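PDB 1DX5: thrombomodulin from Homo sapiens, which serves as an endothelial cell receptor and as the cofactor with which thrombin activates protein C, starting the activated protein C anticoagulant pathway. Local coordinates for residues Phe8-Glu13 and Thr22-Val27; Ala33-Pro36 and His40-Gln43; Pro52-Pro57 and Ser62-Glu67; Ile80-Asn85 and Cys93-Gly98; Phe100-Gly105 and Ala111-Thr116. One frame throughout, in Å; residues are numbered along the deposited sequence.

Interaction 1. Residues Phe8-Glu13 and Thr22-Val27; sequences FRANCE and TSYLCV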
# COMPACT_ATOMS: atom_id res chain seq x y z
N PHE E 8 30.60 -24.32 26.03
CA PHE E 8 30.56 -25.60 25.33
C PHE E 8 29.13 -26.16 25.23
O PHE E 8 28.75 -26.80 24.25
CB PHE E 8 31.46 -26.62 26.04
CG PHE E 8 31.46 -27.97 25.41
CD1 PHE E 8 32.08 -28.18 24.18
CD2 PHE E 8 30.80 -29.04 26.01
CE1 PHE E 8 32.05 -29.43 23.55
CE2 PHE E 8 30.76 -30.30 25.40
CZ PHE E 8 31.39 -30.49 24.16
N ARG E 9 28.34 -25.91 26.28
CA ARG E 9 26.97 -26.40 26.35
C ARG E 9 25.94 -25.34 25.95
O ARG E 9 24.74 -25.57 26.08
CB ARG E 9 26.67 -26.89 27.77
CG ARG E 9 27.50 -28.09 28.18
CD ARG E 9 27.22 -28.50 29.62
NE ARG E 9 25.86 -29.00 29.81
CZ ARG E 9 24.89 -28.33 30.45
NH1 ARG E 9 25.15 -27.13 30.95
NH2 ARG E 9 23.68 -28.87 30.59
N ALA E 10 26.41 -24.18 25.51
CA ALA E 10 25.55 -23.07 25.12
C ALA E 10 25.00 -23.19 23.70
O ALA E 10 25.62 -23.80 22.84
CB ALA E 10 26.29 -21.74 25.28
N ASN E 11 23.84 -22.61 23.48
CA ASN E 11 23.19 -22.65 22.18
C ASN E 11 22.87 -21.21 21.74
O ASN E 11 21.70 -20.81 21.70
CB ASN E 11 21.91 -23.49 22.26
CG ASN E 11 21.35 -23.92 20.82
OD1 ASN E 11 22.10 -23.70 19.86
ND2 ASN E 11 20.14 -24.49 20.72
N CYS E 12 23.91 -20.44 21.46
CA CYS E 12 23.74 -19.06 21.03
C CYS E 12 23.65 -19.00 19.51
O CYS E 12 24.33 -19.75 18.81
CB CYS E 12 24.91 -18.19 21.49
SG CYS E 12 25.19 -18.18 23.28
N GLU E 13 22.85 -18.07 19.01
CA GLU E 13 22.70 -17.89 17.58
C GLU E 13 23.98 -17.40 16.93
O GLU E 13 24.33 -17.83 15.82
CB GLU E 13 21.61 -16.86 17.29
CG GLU E 13 21.51 -16.47 15.82
CD GLU E 13 20.58 -15.20 15.58
OE1 GLU E 13 19.49 -15.16 16.18
OE2 GLU E 13 20.98 -14.29 14.84
N THR E 22 30.54 -21.41 35.40
CA THR E 22 29.17 -21.90 35.25
C THR E 22 28.28 -21.06 34.33
O THR E 22 27.43 -21.61 33.61
CB THR E 22 28.47 -22.05 36.63
OG1 THR E 22 28.63 -20.85 37.40
CG2 THR E 22 29.07 -23.23 37.40
N SER E 23 28.49 -19.74 34.31
CA SER E 23 27.66 -18.87 33.48
C SER E 23 28.31 -18.26 32.24
O SER E 23 29.52 -18.08 32.16
CB SER E 23 27.00 -17.79 34.33
OG SER E 23 27.96 -16.95 34.90
N TYR E 24 27.47 -17.93 31.27
CA TYR E 24 27.92 -17.36 30.02
C TYR E 24 26.90 -16.33 29.54
O TYR E 24 25.87 -16.09 30.17
CB TYR E 24 28.04 -18.45 28.95
CG TYR E 24 26.72 -19.10 28.62
CD1 TYR E 24 25.92 -18.62 27.57
CD2 TYR E 24 26.25 -20.18 29.37
CE1 TYR E 24 24.69 -19.18 27.29
CE2 TYR E 24 25.00 -20.76 29.09
CZ TYR E 24 24.23 -20.25 28.05
OH TYR E 24 23.01 -20.81 27.77
N LEU E 25 27.16 -15.79 28.36
CA LEU E 25 26.27 -14.82 27.81
C LEU E 25 26.34 -14.91 26.29
O LEU E 25 27.42 -14.95 25.70
CB LEU E 25 26.69 -13.44 28.32
CG LEU E 25 25.74 -12.24 28.31
CD1 LEU E 25 25.65 -11.75 26.92
CD2 LEU E 25 24.36 -12.61 28.87
N CYS E 26 25.16 -15.01 25.68
CA CYS E 26 25.06 -15.05 24.24
C CYS E 26 25.17 -13.61 23.75
O CYS E 26 24.45 -12.73 24.23
CB CYS E 26 23.69 -15.60 23.83
SG CYS E 26 23.49 -17.38 24.04
N VAL E 27 26.08 -13.38 22.81
CA VAL E 27 26.30 -12.06 22.25
C VAL E 27 26.14 -12.07 20.73
O VAL E 27 26.01 -13.13 20.09
CB VAL E 27 27.70 -11.46 22.66
CG1 VAL E 27 27.72 -11.15 24.19
CG2 VAL E 27 28.82 -12.45 22.34
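Cys12 and Cys26 are joined by a disulfide, SG to SG 2.0 Å, and beside it the methyl group of Ala10 rests on the ring of Tyr24; these two features make up the tight part of the contact. The S-S bond has a chi3 of -81°, close to the relaxed right angle. Ala10 CB comes down over one ring face, displaced toward the rim, with CE1 of Tyr24 its nearest ring atom at 3.6 Å. It stands 3.8 Å from the ring centroid and 17° off the normal, a CH-pi contact. Tyr24 CG sits between its own N and carbonyl carbon (chi1 63°), a rotamer that swings the ring toward Ala10. Cys12 SG approaches the same ring obliquely, 4.2 Å from Tyr24 CE1, as a sulfur-aromatic contact. No hydrogen bond links the two backbones, which lie too far apart at Ala10 and Tyr24 for strand pairing. The margins are loose: neighbouring side chains such as Asn11 and Leu25 are exposed and point away from the interface. Tyr24 OH is hydrogen-bonded to His40 NE2, while strand 15-18 brings Cys16 against both Ala10 and the ring. In this fourth EGF-like domain, the link between 8-13 and 22-27 is therefore covalent and apolar, with no backbone hydrogen bond between the segments.

Interaction 2. Residues Ala33-Pro36 and His40-Gln43; sequences APIP and HRCQ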
# COMPACT_ATOMS: atom_id res chain seq x y z
N ALA E 33 22.29 -6.79 18.74
CA ALA E 33 22.27 -7.02 20.17
C ALA E 33 21.24 -8.09 20.43
O ALA E 33 20.32 -8.27 19.64
CB ALA E 33 21.94 -5.71 20.94
N PRO E 34 21.36 -8.82 21.55
CA PRO E 34 20.41 -9.88 21.89
C PRO E 34 18.96 -9.39 21.96
O PRO E 34 18.70 -8.25 22.33
CB PRO E 34 20.90 -10.36 23.26
CG PRO E 34 22.40 -10.10 23.20
CD PRO E 34 22.42 -8.72 22.56
N ILE E 35 18.02 -10.22 21.53
CA ILE E 35 16.60 -9.86 21.60
C ILE E 35 16.23 -10.03 23.07
O ILE E 35 16.48 -11.08 23.65
CB ILE E 35 15.74 -10.79 20.72
CG1 ILE E 35 16.31 -10.82 19.30
CG2 ILE E 35 14.29 -10.29 20.70
CD1 ILE E 35 15.48 -11.58 18.28
N PRO E 36 15.70 -8.97 23.70
CA PRO E 36 15.32 -9.04 25.12
C PRO E 36 14.50 -10.28 25.50
O PRO E 36 14.81 -10.94 26.49
CB PRO E 36 14.55 -7.73 25.32
CG PRO E 36 15.28 -6.78 24.39
CD PRO E 36 15.43 -7.63 23.14
N HIS E 40 19.06 -15.62 23.37
CA HIS E 40 19.96 -16.46 22.60
C HIS E 40 19.95 -16.03 21.13
O HIS E 40 20.71 -16.55 20.31
CB HIS E 40 19.56 -17.94 22.71
CG HIS E 40 20.04 -18.61 23.96
ND1 HIS E 40 19.54 -18.31 25.21
CD2 HIS E 40 20.97 -19.58 24.16
CE1 HIS E 40 20.14 -19.06 26.12
NE2 HIS E 40 21.01 -19.84 25.50
N ARG E 41 19.09 -15.06 20.82
CA ARG E 41 18.98 -14.56 19.45
C ARG E 41 19.42 -13.10 19.30
O ARG E 41 19.54 -12.36 20.29
CB ARG E 41 17.57 -14.80 18.90
CG ARG E 41 17.31 -16.28 18.57
CD ARG E 41 15.90 -16.51 18.02
NE ARG E 41 15.65 -15.74 16.80
CZ ARG E 41 14.61 -14.92 16.62
NH1 ARG E 41 13.71 -14.75 17.58
NH2 ARG E 41 14.50 -14.24 15.49
N CYS E 42 19.67 -12.71 18.05
CA CYS E 42 20.13 -11.38 17.70
C CYS E 42 19.22 -10.60 16.75
O CYS E 42 18.56 -11.18 15.86
CB CYS E 42 21.49 -11.50 17.02
SG CYS E 42 22.73 -12.33 18.04
N GLN E 43 19.21 -9.29 16.92
CA GLN E 43 18.44 -8.39 16.07
C GLN E 43 19.24 -7.11 15.92
O GLN E 43 19.88 -6.64 16.86
CB GLN E 43 17.04 -8.10 16.63
CG GLN E 43 17.04 -7.38 17.97
CD GLN E 43 15.57 -7.13 18.55
OE1 GLN E 43 14.64 -7.58 17.88
NE2 GLN E 43 15.42 -6.49 19.70
O HOH W 1 17.98 -5.90 20.81
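Ala33 and Gln43 form an antiparallel hydrogen-bonded pair, Ala33 N to Gln43 O and Gln43 N to Ala33 O both 3.1 Å. One residue further, Pro34 has no N-H to offer, and Ile35 N bonds to Arg41 O at 2.9 Å, reaching that oxygen from above its carbonyl plane. The same oxygen takes a CA-H...O contact from Pro34 CA, 3.1 Å away, so two donors share Arg41 O. Side-chain packing centres on Ile35. Its CG1 lies 3.8 Å from Gln43 CG, where the two side chains cross at about a right angle. CD1 reaches over one face of the Arg41 guanidinium, offset toward its rim and 3.7 Å from NH1 of Arg41; the two side chains run alongside each other, the arginine bending at chi3 (59°) to bring its flat group back to the methyl. Gln43 NE2 also touches Pro36 CD. One water provides the polar bridge, donating to Pro34 O and accepting from Gln43 NE2. Nearby, Cys42 is disulfide-linked to Cys28, and its N is hydrogen-bonded to Glu13 OE1. This short hairpin of the fourth EGF-like domain lies at the surface. Its chemistry implies that the backbone sets the pairing, while the guanidinium face of Arg41 and the chain and amide of Gln43 pack on Ile35 and a water bridges Pro34 and Gln43.

Interaction 3. Residues Pro52-Pro57 and Ser62-Glu67; sequences PADCDP and SCECPE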
# COMPACT_ATOMS: atom_id res chain seq x y z
N PRO E 52 23.20 -0.16 7.33
CA PRO E 52 22.81 -1.17 6.33
C PRO E 52 21.71 -2.07 6.92
O PRO E 52 21.72 -2.36 8.10
CB PRO E 52 24.10 -1.97 6.13
CG PRO E 52 25.16 -0.92 6.36
CD PRO E 52 24.65 -0.20 7.58
N ALA E 53 20.75 -2.47 6.10
CA ALA E 53 19.67 -3.34 6.57
C ALA E 53 20.16 -4.76 6.84
O ALA E 53 21.18 -5.20 6.31
CB ALA E 53 18.53 -3.38 5.55
N ASP E 54 19.43 -5.46 7.68
CA ASP E 54 19.77 -6.83 7.98
C ASP E 54 19.08 -7.70 6.93
O ASP E 54 17.89 -8.01 7.07
CB ASP E 54 19.30 -7.18 9.39
CG ASP E 54 19.53 -8.70 9.75
OD1 ASP E 54 20.43 -9.32 9.16
OD2 ASP E 54 18.79 -9.20 10.60
N CYS E 55 19.80 -8.04 5.86
CA CYS E 55 19.23 -8.86 4.79
C CYS E 55 19.66 -10.33 4.81
O CYS E 55 20.81 -10.65 5.10
CB CYS E 55 19.56 -8.26 3.43
SG CYS E 55 19.16 -6.49 3.31
N ASP E 56 18.71 -11.22 4.55
CA ASP E 56 18.98 -12.65 4.54
C ASP E 56 19.48 -13.11 3.17
O ASP E 56 18.75 -13.05 2.19
CB ASP E 56 17.71 -13.40 4.92
CG ASP E 56 17.94 -14.99 5.08
OD1 ASP E 56 19.00 -15.51 4.67
OD2 ASP E 56 17.03 -15.64 5.60
N PRO E 57 20.74 -13.56 3.08
CA PRO E 57 21.26 -14.01 1.78
C PRO E 57 20.67 -15.30 1.21
O PRO E 57 20.91 -15.62 0.05
CB PRO E 57 22.78 -14.06 2.00
CG PRO E 57 22.94 -14.14 3.45
CD PRO E 57 21.83 -13.36 4.05
N SER E 62 15.31 -9.87 1.03
CA SER E 62 14.48 -9.96 2.23
C SER E 62 15.29 -9.30 3.35
O SER E 62 16.24 -9.90 3.90
CB SER E 62 14.15 -11.41 2.59
OG SER E 62 13.39 -11.47 3.79
N CYS E 63 14.92 -8.06 3.67
CA CYS E 63 15.62 -7.27 4.66
C CYS E 63 14.80 -6.84 5.87
O CYS E 63 13.59 -6.65 5.78
CB CYS E 63 16.22 -6.05 3.99
SG CYS E 63 17.27 -6.44 2.56
N GLU E 64 15.50 -6.63 6.98
CA GLU E 64 14.91 -6.21 8.25
C GLU E 64 15.54 -4.88 8.70
O GLU E 64 16.69 -4.60 8.41
CB GLU E 64 15.17 -7.23 9.37
CG GLU E 64 14.83 -8.68 9.04
CD GLU E 64 13.25 -8.93 8.86
OE1 GLU E 64 12.44 -8.29 9.57
OE2 GLU E 64 12.89 -9.79 8.02
N CYS E 65 14.76 -4.09 9.42
CA CYS E 65 15.23 -2.81 9.95
C CYS E 65 14.71 -2.73 11.36
O CYS E 65 13.66 -3.29 11.66
CB CYS E 65 14.63 -1.63 9.18
SG CYS E 65 15.35 -1.32 7.56
N PRO E 66 15.45 -2.04 12.26
CA PRO E 66 14.97 -1.93 13.64
C PRO E 66 13.74 -1.02 13.69
O PRO E 66 13.39 -0.39 12.69
CB PRO E 66 16.16 -1.33 14.38
CG PRO E 66 16.94 -0.63 13.33
CD PRO E 66 16.82 -1.51 12.13
N GLU E 67 13.04 -1.03 14.82
CA GLU E 67 11.86 -0.18 14.97
C GLU E 67 12.30 1.28 14.81
O GLU E 67 13.40 1.65 15.25
CB GLU E 67 11.26 -0.36 16.37
CG GLU E 67 10.75 -1.77 16.66
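Asp54 and Glu64 pair through both of their backbone bonds, Asp54 N to Glu64 O at 3.0 Å and Glu64 N to Asp54 O at 2.8 Å. The first lies in the carbonyl plane; the second donor stands above the plane of its acceptor. Next along, Asp56 N meets Ser62 O at 2.9 Å, nearly head-on to the carbonyl. Between these bonds sits the non-hydrogen-bonded pair Cys55 and Cys63, whose side chains leave the same face and close a disulfide, SG to SG 2.0 Å, with chi3 at 104°. Both SG atoms lie beside their own backbone N (chi1 -50° for Cys55, -54° for Cys63), which turns the sulfurs toward one another. Ala53 packs beside this cystine, its CB 3.9 Å from Cys63 CB. On the other face, CB of Asp54 and CB of Glu64 touch at 4.1 Å, while their carboxylates diverge. Glu64 bends at chi2, and its OE1 is hydrogen-bonded to a polar side chain of another protein's chain; Asp56 OD1 accepts from Asn58 N. Further out, Leu71 of strand 69-72 packs on Ala53, Cys63 and Cys65, and Phe75 touches Cys55 and Cys63. The hairpin edges a four-stranded antiparallel sheet in the fifth EGF-like domain, whose cystines, Cys46-Cys51, Cys55-Cys63 and Cys65-Cys77, run uncrossed instead of in the usual EGF 1-3, 2-4, 5-6 order.

Interaction 4. Residues Ile80-Asn85 and Cys93-Gly98; sequences IDECEN and CHNLPG. With CA (calcium ion), chain N.
Cys83, Asn95 and Cys93 carry most of this contact, which forms part of the calcium site of a calcium-binding EGF-like domain, the sixth of thrombomodulin. Cys83, on the short helix 82-85, is joined to Cys93 on strand 92-95 by a disulfide with chi3 at -73°. The two ends differ: Cys83 SG lies beside its backbone N, whereas Cys93 SG is anti to its own N (chi1 -170°) and reaches across to the helix. Cys83 SG also lies against the strand backbone, 3.3 Å from Asn95 N, and touches Asn95 CB.

Asn95 faces two ways. Its amide stacks on the carboxylate of Asp81 with the planes only 4° apart, Asp81 OD1 lying 3.4 Å from Asn95 CG, and its ND2 donates to a water that gives a weak bond back to Asp81 OD2. Asp81 OD1 in turn caps the helix as its N-cap, accepting from Glu84 N at 3.1 Å from above the carboxylate plane. Glu84 N and the Asn95 amide thus meet opposite faces of the carboxylate.

Asn95 OD1 binds the calcium ion together with Ile80 O, Glu82 OE1, Leu96 O and a water; Asp79 and Thr99 complete the site. Ligand oxygens come close to one another, Ile80 O lying 2.6 Å from Glu82 OE1, an approach that the shared cation probably makes tolerable. The glutamate bends at chi2 to bring in one oxygen: its OE1 stands 2.5 Å from the calcium ion and its OE2 3.7 Å.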
# COMPACT_ATOMS: atom_id res chain seq x y z
N ILE E 80 13.13 7.21 10.67
CA ILE E 80 11.85 7.84 10.42
C ILE E 80 11.82 9.09 11.33
O ILE E 80 12.01 8.98 12.53
CB ILE E 80 10.67 6.92 10.79
CG1 ILE E 80 10.69 5.67 9.91
CG2 ILE E 80 9.33 7.66 10.58
CD1 ILE E 80 9.64 4.63 10.30
N ASP E 81 11.64 10.26 10.73
CA ASP E 81 11.59 11.50 11.49
C ASP E 81 10.12 11.71 11.86
O ASP E 81 9.35 12.30 11.11
CB ASP E 81 12.15 12.65 10.64
CG ASP E 81 12.28 14.03 11.44
OD1 ASP E 81 11.65 14.17 12.50
OD2 ASP E 81 13.00 14.93 10.95
N GLU E 82 9.72 11.16 13.00
CA GLU E 82 8.34 11.22 13.48
C GLU E 82 7.85 12.64 13.72
O GLU E 82 6.66 12.93 13.59
CB GLU E 82 8.18 10.40 14.76
CG GLU E 82 8.32 8.91 14.57
CD GLU E 82 9.81 8.36 14.84
OE1 GLU E 82 10.76 9.17 14.85
OE2 GLU E 82 9.97 7.13 15.03
N CYS E 83 8.78 13.54 14.06
CA CYS E 83 8.41 14.91 14.33
C CYS E 83 8.05 15.62 13.03
O CYS E 83 6.98 16.21 12.92
CB CYS E 83 9.53 15.63 15.07
SG CYS E 83 10.06 14.78 16.58
N GLU E 84 8.93 15.51 12.03
CA GLU E 84 8.69 16.13 10.73
C GLU E 84 7.50 15.47 10.04
O GLU E 84 6.75 16.14 9.32
CB GLU E 84 9.92 16.02 9.84
CG GLU E 84 9.73 16.63 8.45
CD GLU E 84 11.07 16.65 7.55
OE1 GLU E 84 11.38 15.60 6.94
OE2 GLU E 84 11.75 17.70 7.48
N ASN E 85 7.35 14.16 10.23
CA ASN E 85 6.26 13.40 9.64
C ASN E 85 4.92 13.84 10.20
O ASN E 85 3.96 14.04 9.46
CB ASN E 85 6.44 11.91 9.90
CG ASN E 85 5.36 11.01 9.11
OD1 ASN E 85 5.70 10.64 7.99
ND2 ASN E 85 4.18 10.73 9.66
N CYS E 93 8.06 17.84 19.99
CA CYS E 93 8.72 16.64 19.52
C CYS E 93 10.19 16.79 19.15
O CYS E 93 10.57 17.70 18.42
CB CYS E 93 7.94 16.12 18.31
SG CYS E 93 8.37 14.46 17.66
N HIS E 94 11.01 15.87 19.66
CA HIS E 94 12.44 15.84 19.35
C HIS E 94 12.70 14.47 18.72
O HIS E 94 12.40 13.43 19.32
CB HIS E 94 13.29 16.01 20.61
CG HIS E 94 13.07 17.31 21.32
ND1 HIS E 94 13.10 18.53 20.68
CD2 HIS E 94 12.84 17.59 22.63
CE1 HIS E 94 12.90 19.50 21.56
NE2 HIS E 94 12.74 18.95 22.75
N ASN E 95 13.22 14.47 17.51
CA ASN E 95 13.51 13.26 16.78
C ASN E 95 14.75 12.56 17.33
O ASN E 95 15.67 13.20 17.84
CB ASN E 95 13.68 13.59 15.28
CG ASN E 95 13.80 12.28 14.36
OD1 ASN E 95 13.15 11.29 14.72
ND2 ASN E 95 14.58 12.31 13.31
N LEU E 96 14.73 11.23 17.28
CA LEU E 96 15.84 10.43 17.76
C LEU E 96 16.10 9.35 16.73
O LEU E 96 15.24 9.06 15.88
CB LEU E 96 15.49 9.76 19.10
CG LEU E 96 15.56 10.57 20.40
CD1 LEU E 96 14.75 9.87 21.49
CD2 LEU E 96 17.00 10.70 20.82
N PRO E 97 17.31 8.76 16.75
CA PRO E 97 17.58 7.70 15.79
C PRO E 97 16.89 6.45 16.32
O PRO E 97 17.30 5.89 17.33
CB PRO E 97 19.10 7.54 15.87
CG PRO E 97 19.58 8.84 16.48
CD PRO E 97 18.53 9.13 17.49
N GLY E 98 15.79 6.05 15.68
CA GLY E 98 15.07 4.85 16.12
C GLY E 98 13.77 5.09 16.85
O GLY E 98 12.94 4.20 16.95
CA CA N . 13.23 8.88 14.57
O HOH W 2 15.49 14.73 12.77
O HOH W 3 12.50 6.57 14.66

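Interaction 5. Residues Phe100-Gly105 and Ala111-Thr116; sequences FECICG and AGQIGT. Unlike the reference sequence in segment 111-116: Gly112 (reference Arg), Gln113 (reference His).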
# COMPACT_ATOMS: atom_id res chain seq x y z
N PHE E 100 11.54 8.69 19.15
CA PHE E 100 11.38 10.14 19.28
C PHE E 100 11.00 10.49 20.72
O PHE E 100 10.53 9.63 21.47
CB PHE E 100 10.28 10.65 18.33
CG PHE E 100 8.90 10.08 18.63
CD1 PHE E 100 8.51 8.83 18.12
CD2 PHE E 100 8.00 10.78 19.44
CE1 PHE E 100 7.26 8.30 18.41
CE2 PHE E 100 6.74 10.27 19.74
CZ PHE E 100 6.36 9.02 19.22
N GLU E 101 11.27 11.73 21.11
CA GLU E 101 10.90 12.18 22.45
C GLU E 101 9.71 13.15 22.33
O GLU E 101 9.75 14.11 21.56
CB GLU E 101 12.05 12.88 23.16
CG GLU E 101 11.73 13.15 24.62
CD GLU E 101 12.69 14.24 25.27
OE1 GLU E 101 13.40 14.95 24.52
OE2 GLU E 101 12.69 14.37 26.51
N CYS E 102 8.66 12.87 23.09
CA CYS E 102 7.47 13.70 23.05
C CYS E 102 7.27 14.33 24.42
O CYS E 102 7.20 13.64 25.43
CB CYS E 102 6.25 12.85 22.67
SG CYS E 102 4.72 13.78 22.33
N ILE E 103 7.31 15.66 24.45
CA ILE E 103 7.11 16.40 25.69
C ILE E 103 5.63 16.75 25.79
O ILE E 103 5.05 17.33 24.86
CB ILE E 103 7.97 17.69 25.77
CG1 ILE E 103 9.45 17.36 26.02
CG2 ILE E 103 7.49 18.55 26.92
CD1 ILE E 103 10.19 16.87 24.82
N CYS E 104 5.01 16.36 26.90
CA CYS E 104 3.60 16.64 27.12
C CYS E 104 3.35 17.45 28.38
O CYS E 104 4.02 17.27 29.39
CB CYS E 104 2.82 15.32 27.17
SG CYS E 104 3.11 14.29 25.69
N GLY E 105 2.36 18.34 28.31
CA GLY E 105 2.02 19.19 29.45
C GLY E 105 0.53 19.44 29.58
O GLY E 105 -0.25 18.48 29.62
N ALA E 111 6.40 16.33 31.16
CA ALA E 111 6.86 14.95 31.05
C ALA E 111 7.51 14.63 29.70
O ALA E 111 6.95 14.93 28.64
CB ALA E 111 5.71 13.98 31.31
N GLY E 112 8.70 14.04 29.76
CA GLY E 112 9.39 13.66 28.54
C GLY E 112 9.14 12.19 28.26
O GLY E 112 9.68 11.33 28.95
N GLN E 113 8.28 11.90 27.29
CA GLN E 113 7.97 10.52 26.93
C GLN E 113 8.79 10.06 25.72
O GLN E 113 9.00 10.82 24.78
CB GLN E 113 6.49 10.38 26.55
CG GLN E 113 5.51 10.98 27.54
CD GLN E 113 4.02 10.95 26.96
OE1 GLN E 113 3.29 10.08 27.41
NE2 GLN E 113 3.66 11.81 26.02
N ILE E 114 9.21 8.80 25.75
CA ILE E 114 9.97 8.22 24.65
C ILE E 114 9.11 7.28 23.80
O ILE E 114 8.55 6.31 24.31
CB ILE E 114 11.23 7.47 25.16
CG1 ILE E 114 12.41 8.43 25.34
CG2 ILE E 114 11.68 6.43 24.14
CD1 ILE E 114 12.15 9.61 26.18
N GLY E 115 8.98 7.60 22.51
CA GLY E 115 8.23 6.76 21.60
C GLY E 115 6.71 6.75 21.69
O GLY E 115 6.07 6.01 20.96
N THR E 116 6.14 7.56 22.58
CA THR E 116 4.69 7.62 22.73
C THR E 116 4.16 9.05 22.67
O THR E 116 4.88 10.01 22.91
CB THR E 116 4.20 6.98 24.06
OG1 THR E 116 4.90 7.56 25.16
CG2 THR E 116 4.45 5.48 24.05
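Strands 100-103 and 112-114 run antiparallel, their axes 4.5 Å apart at closest approach and their directions 148° apart, forming the C-terminal hairpin of the three-stranded sheet in the sixth, calcium-binding EGF-like domain. Cys102 and Gln113 are the central hydrogen-bonded pair, with Cys102 N to Gln113 O at 2.7 Å and Gln113 N to Cys102 O at 2.8 Å. Gly115 N bonds to Phe100 O at one end; at the other, Cys104 and Ala111 exchange a bond each way. Between these rungs, Glu101 CA, Ile103 CA and Ile114 CA point C-H groups at carbonyl oxygens across the gap.

Side chains divide between the faces. On one, Glu101 extends with CG anti to its backbone N (chi1 -170°) and crosses Ile114, CG of Glu101 meeting CD1 of Ile114 at 3.9 Å. Its OE2 ends near Gly112 CA. On the other, Gln113 CB lies close to Cys102 O, and Cys102 CB approaches Thr116 O. The two cysteines of 100-105 tie the hairpin into the domain, Cys102 through Cys89 and Cys104 through Cys118.

At the open end of the hairpin Gly115, just beyond strand 112-114, has a positive phi. The Phe100 ring has chi1 at 63°, which lays it against this glycine in a CH-pi contact: Gly115 CA sits over one face, shifted toward the rim, 3.9 Å from the ring centroid, while Phe100 CZ is 3.7 Å from Thr116 N.

In the fold
The five contacts follow one another along three EGF-like domains. Interactions 1 and 2 share the fourth: Glu13 N is 2.9 Å from His40 O, and the two meet with their centres about 13 Å apart. Interaction 3, in the fifth, comes within about 6 Å of interaction 2 and about 3 Å of interaction 4 by nearest atoms, touching neither. Interactions 4 and 5 share the sixth domain and one sheet, His94 O lying 2.7 Å from Glu101 N. Interaction 4 supplies most of the calcium ligands, and the Phe100 side chain of interaction 5, which packs on Glu82, comes within about 5 Å of the ion. The centres of interactions 1 and 4 are about 37 Å apart.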